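Side-chain contact in putative flavoprotein decarboxylase (Streptomyces olivoviridis, PDB 6JLS), which probably catalyses the FMN-dependent decarboxylation of cysteine in thioviridamide biosynthesis: residues T20-G25 with T119-A124. Numbering follows the deposited sequence.
Sequences TMCLSG and TQIVMA. With FMN (flavin mononucleotide), chain B; FMN (flavin mononucleotide), chain C.
Strand 18-23 of the parallel sheet packs against helix 117-124 through Thr20, Cys22 and Ile121. The contact is small, wholly apolar and buried. Ile121 points its CG2 methyl at the strand and meets two residues on the same strand face. Thr20 CG2 lies 4.3 Å from Ile121 CG2, methyl against methyl. Cys22 SG comes to 4.4 Å from the same Ile121 CG2. No hydrogen bond joins the two segments. The hydroxyl of Thr20 is engaged elsewhere, with Ser93. The other face of the strand carries Met21 and Leu23, which pack on helix 32-40.

The sheet is the core of a Rossmann-like flavoprotein fold, with strand order 3-2-1-4-5-6. Strand 18-23 lies between strands 46-51 and 95-101. Ile121 also touches Ala50 and Val122 touches Val96 and Val98, so the helix spans all three.

Beyond Cys22 the strand runs into the FMN phosphate loop at Ser24 and Gly25. Gly25 N donates to O3P of the chain B FMN at 2.6 Å, with an N-H...O angle of 145°. Gly25 O accepts a bond from the ribityl O2' of that FMN at 2.7 Å. Both ends of the glycine backbone thus hold the cofactor. Ser24 turns OG anti to its own backbone N (chi1 -152°), and the hydroxyl approaches the phosphate, with Ser24 OG 3.1 Å from O1P. This hydroxyl is hydrogen-bonded to Thr102 and Thr105.

On the helix, Gln120 reaches a different cofactor, the chain C FMN. Its chain is extended beyond CG, and its amide lies alongside the ribityl chain, with Gln120 NE2 3.2 Å from C3'. Gln120 OE1 is hydrogen-bonded to His86.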
loop_
_atom_site.group_PDB
_atom_site.type_symbol
_atom_site.label_atom_id
_atom_site.label_comp_id
_atom_site.label_asym_id
_atom_site.label_seq_id
_atom_site.Cartn_x
_atom_site.Cartn_y
_atom_site.Cartn_z
ATOM N N THR A 20 -4.727 -26.939 -24.997
ATOM C CA THR A 20 -4.514 -25.673 -24.310
ATOM C C THR A 20 -5.253 -24.566 -25.050
ATOM O O THR A 20 -5.028 -24.349 -26.247
ATOM C CB THR A 20 -3.027 -25.351 -24.195
ATOM O OG1 THR A 20 -2.397 -26.340 -23.363
ATOM C CG2 THR A 20 -2.821 -23.974 -23.585
ATOM N N MET A 21 -6.123 -23.874 -24.320
ATOM C CA MET A 21 -6.934 -22.761 -24.796
ATOM C C MET A 21 -6.325 -21.441 -24.314
ATOM O O MET A 21 -6.081 -21.267 -23.111
ATOM C CB MET A 21 -8.359 -22.944 -24.264
ATOM C CG MET A 21 -9.298 -21.777 -24.424
ATOM S SD MET A 21 -11.004 -22.197 -23.905
ATOM C CE MET A 21 -10.715 -23.541 -22.775
ATOM N N CYS A 22 -6.072 -20.513 -25.236
ATOM C CA CYS A 22 -5.521 -19.208 -24.878
ATOM C C CYS A 22 -6.545 -18.105 -25.111
ATOM O O CYS A 22 -7.249 -18.095 -26.126
ATOM C CB CYS A 22 -4.247 -18.892 -25.666
ATOM S SG CYS A 22 -2.821 -19.984 -25.375
ATOM N N LEU A 23 -6.616 -17.165 -24.166
ATOM C CA LEU A 23 -7.586 -16.081 -24.199
ATOM C C LEU A 23 -6.874 -14.733 -24.231
ATOM O O LEU A 23 -6.004 -14.464 -23.395
ATOM C CB LEU A 23 -8.514 -16.156 -22.989
ATOM C CG LEU A 23 -9.343 -17.434 -22.841
ATOM C CD1 LEU A 23 -10.310 -17.284 -21.669
ATOM C CD2 LEU A 23 -10.100 -17.722 -24.123
ATOM N N SER A 24 -7.276 -13.888 -25.174
ATOM C CA SER A 24 -6.719 -12.573 -25.478
ATOM C C SER A 24 -7.639 -11.465 -24.940
ATOM O O SER A 24 -8.806 -11.694 -24.611
ATOM C CB SER A 24 -6.547 -12.445 -27.006
ATOM O OG SER A 24 -5.511 -11.565 -27.347
ATOM N N GLY A 25 -7.133 -10.233 -24.932
ATOM C CA GLY A 25 -7.901 -9.102 -24.445
ATOM C C GLY A 25 -9.012 -8.616 -25.359
ATOM O O GLY A 25 -9.051 -7.446 -25.766
ATOM N N THR A 119 1.731 -15.832 -25.547
ATOM C CA THR A 119 2.575 -15.857 -26.740
ATOM C C THR A 119 3.745 -16.818 -26.585
ATOM O O THR A 119 4.185 -17.411 -27.579
ATOM C CB THR A 119 3.092 -14.455 -27.071
ATOM O OG1 THR A 119 3.665 -13.860 -25.892
ATOM C CG2 THR A 119 1.955 -13.576 -27.595
ATOM N N GLN A 120 4.263 -16.993 -25.361
ATOM C CA GLN A 120 5.332 -17.968 -25.153
ATOM C C GLN A 120 4.832 -19.394 -25.361
ATOM O O GLN A 120 5.556 -20.240 -25.903
ATOM C CB GLN A 120 5.922 -17.819 -23.757
ATOM C CG GLN A 120 6.808 -16.612 -23.588
ATOM C CD GLN A 120 7.062 -16.337 -22.130
ATOM O OE1 GLN A 120 7.420 -17.238 -21.380
ATOM N NE2 GLN A 120 6.828 -15.097 -21.705
ATOM N N ILE A 121 3.596 -19.682 -24.933
ATOM C CA ILE A 121 3.042 -21.015 -25.142
ATOM C C ILE A 121 2.922 -21.319 -26.632
ATOM O O ILE A 121 3.290 -22.405 -27.087
ATOM C CB ILE A 121 1.694 -21.156 -24.420
ATOM C CG1 ILE A 121 1.915 -21.414 -22.918
ATOM C CG2 ILE A 121 0.878 -22.295 -25.027
ATOM C CD1 ILE A 121 0.663 -21.157 -22.055
ATOM N N VAL A 122 2.412 -20.370 -27.415
ATOM C CA VAL A 122 2.233 -20.612 -28.843
ATOM C C VAL A 122 3.584 -20.814 -29.513
ATOM O O VAL A 122 3.785 -21.779 -30.259
ATOM C CB VAL A 122 1.443 -19.462 -29.500
ATOM C CG1 VAL A 122 1.432 -19.614 -31.049
ATOM C CG2 VAL A 122 0.024 -19.420 -28.959
ATOM N N MET A 123 4.539 -19.920 -29.241
ATOM C CA MET A 123 5.831 -20.028 -29.916
ATOM C C MET A 123 6.637 -21.240 -29.462
ATOM O O MET A 123 7.555 -21.649 -30.178
ATOM C CB MET A 123 6.645 -18.755 -29.724
ATOM C CG MET A 123 6.112 -17.606 -30.541
ATOM S SD MET A 123 7.242 -16.216 -30.571
ATOM C CE MET A 123 8.636 -16.967 -31.430
ATOM N N ALA A 124 6.319 -21.830 -28.305
ATOM C CA ALA A 124 6.972 -23.056 -27.863
ATOM C C ALA A 124 6.272 -24.312 -28.360
ATOM O O ALA A 124 6.842 -25.403 -28.270
ATOM C CB ALA A 124 7.055 -23.097 -26.328
HETATM N N1 FMN B . -8.638 -5.829 -29.637
HETATM C C2 FMN B . -8.804 -6.793 -30.608
HETATM O O2 FMN B . -7.862 -7.080 -31.341
HETATM N N3 FMN B . -10.023 -7.421 -30.761
HETATM C C4 FMN B . -11.086 -7.095 -29.943
HETATM O O4 FMN B . -12.177 -7.655 -30.073
HETATM C C4A FMN B . -10.917 -6.125 -28.963
HETATM N N5 FMN B . -11.972 -5.791 -28.137
HETATM C C5A FMN B . -11.818 -4.827 -27.164
HETATM C C6 FMN B . -12.900 -4.510 -26.353
HETATM C C7 FMN B . -12.763 -3.541 -25.360
HETATM C C7M FMN B . -13.953 -3.214 -24.493
HETATM C C8 FMN B . -11.529 -2.885 -25.181
HETATM C C8M FMN B . -11.374 -1.839 -24.108
HETATM C C9 FMN B . -10.443 -3.209 -26.005
HETATM C C9A FMN B . -10.589 -4.183 -26.999
HETATM N N10 FMN B . -9.527 -4.520 -27.830
HETATM C C10 FMN B . -9.688 -5.489 -28.808
HETATM C "C1'" FMN B . -8.192 -3.855 -27.658
HETATM C "C2'" FMN B . -7.267 -4.814 -26.891
HETATM O "O2'" FMN B . -7.748 -5.100 -25.588
HETATM C "C3'" FMN B . -5.848 -4.271 -26.797
HETATM O "O3'" FMN B . -5.282 -4.289 -28.086
HETATM C "C4'" FMN B . -5.036 -5.125 -25.825
HETATM O "O4'" FMN B . -3.766 -4.575 -25.518
HETATM C "C5'" FMN B . -4.859 -6.539 -26.359
HETATM O "O5'" FMN B . -4.009 -7.184 -25.440
HETATM P P FMN B . -3.629 -8.729 -25.595
HETATM O O1P FMN B . -3.653 -9.104 -27.066
HETATM O O2P FMN B . -2.230 -8.944 -25.058
HETATM O O3P FMN B . -4.639 -9.575 -24.862
HETATM N N1 FMN C . 12.734 -16.588 -23.444
HETATM C C2 FMN C . 13.785 -16.689 -24.330
HETATM O O2 FMN C . 13.712 -16.126 -25.418
HETATM N N3 FMN C . 14.903 -17.426 -24.000
HETATM C C4 FMN C . 14.984 -18.066 -22.779
HETATM O O4 FMN C . 15.982 -18.724 -22.477
HETATM C C4A FMN C . 13.926 -17.962 -21.885
HETATM N N5 FMN C . 13.996 -18.596 -20.660
HETATM C C5A FMN C . 12.950 -18.504 -19.767
HETATM C C6 FMN C . 13.049 -19.158 -18.546
HETATM C C7 FMN C . 12.004 -19.073 -17.626
HETATM C C7M FMN C . 12.134 -19.792 -16.308
HETATM C C8 FMN C . 10.851 -18.325 -17.937
HETATM C C8M FMN C . 9.720 -18.228 -16.948
HETATM C C9 FMN C . 10.758 -17.671 -19.173
HETATM C C9A FMN C . 11.811 -17.761 -20.090
HETATM N N10 FMN C . 11.742 -17.123 -21.322
HETATM C C10 FMN C . 12.796 -17.220 -22.217
HETATM C "C1'" FMN C . 10.537 -16.303 -21.682
HETATM C "C2'" FMN C . 10.880 -14.819 -21.475
HETATM O "O2'" FMN C . 11.183 -14.520 -20.122
HETATM C "C3'" FMN C . 9.755 -13.911 -21.951
HETATM O "O3'" FMN C . 9.681 -13.999 -23.354
HETATM C "C4'" FMN C . 10.029 -12.477 -21.502
HETATM O "O4'" FMN C . 8.937 -11.599 -21.723
HETATM C "C5'" FMN C . 11.270 -11.920 -22.183
HETATM O "O5'" FMN C . 11.349 -10.574 -21.778
HETATM P P FMN C . 12.569 -9.638 -22.217
HETATM O O1P FMN C . 13.097 -10.105 -23.561
HETATM O O2P FMN C . 12.070 -8.216 -22.353
HETATM O O3P FMN C . 13.676 -9.740 -21.199
#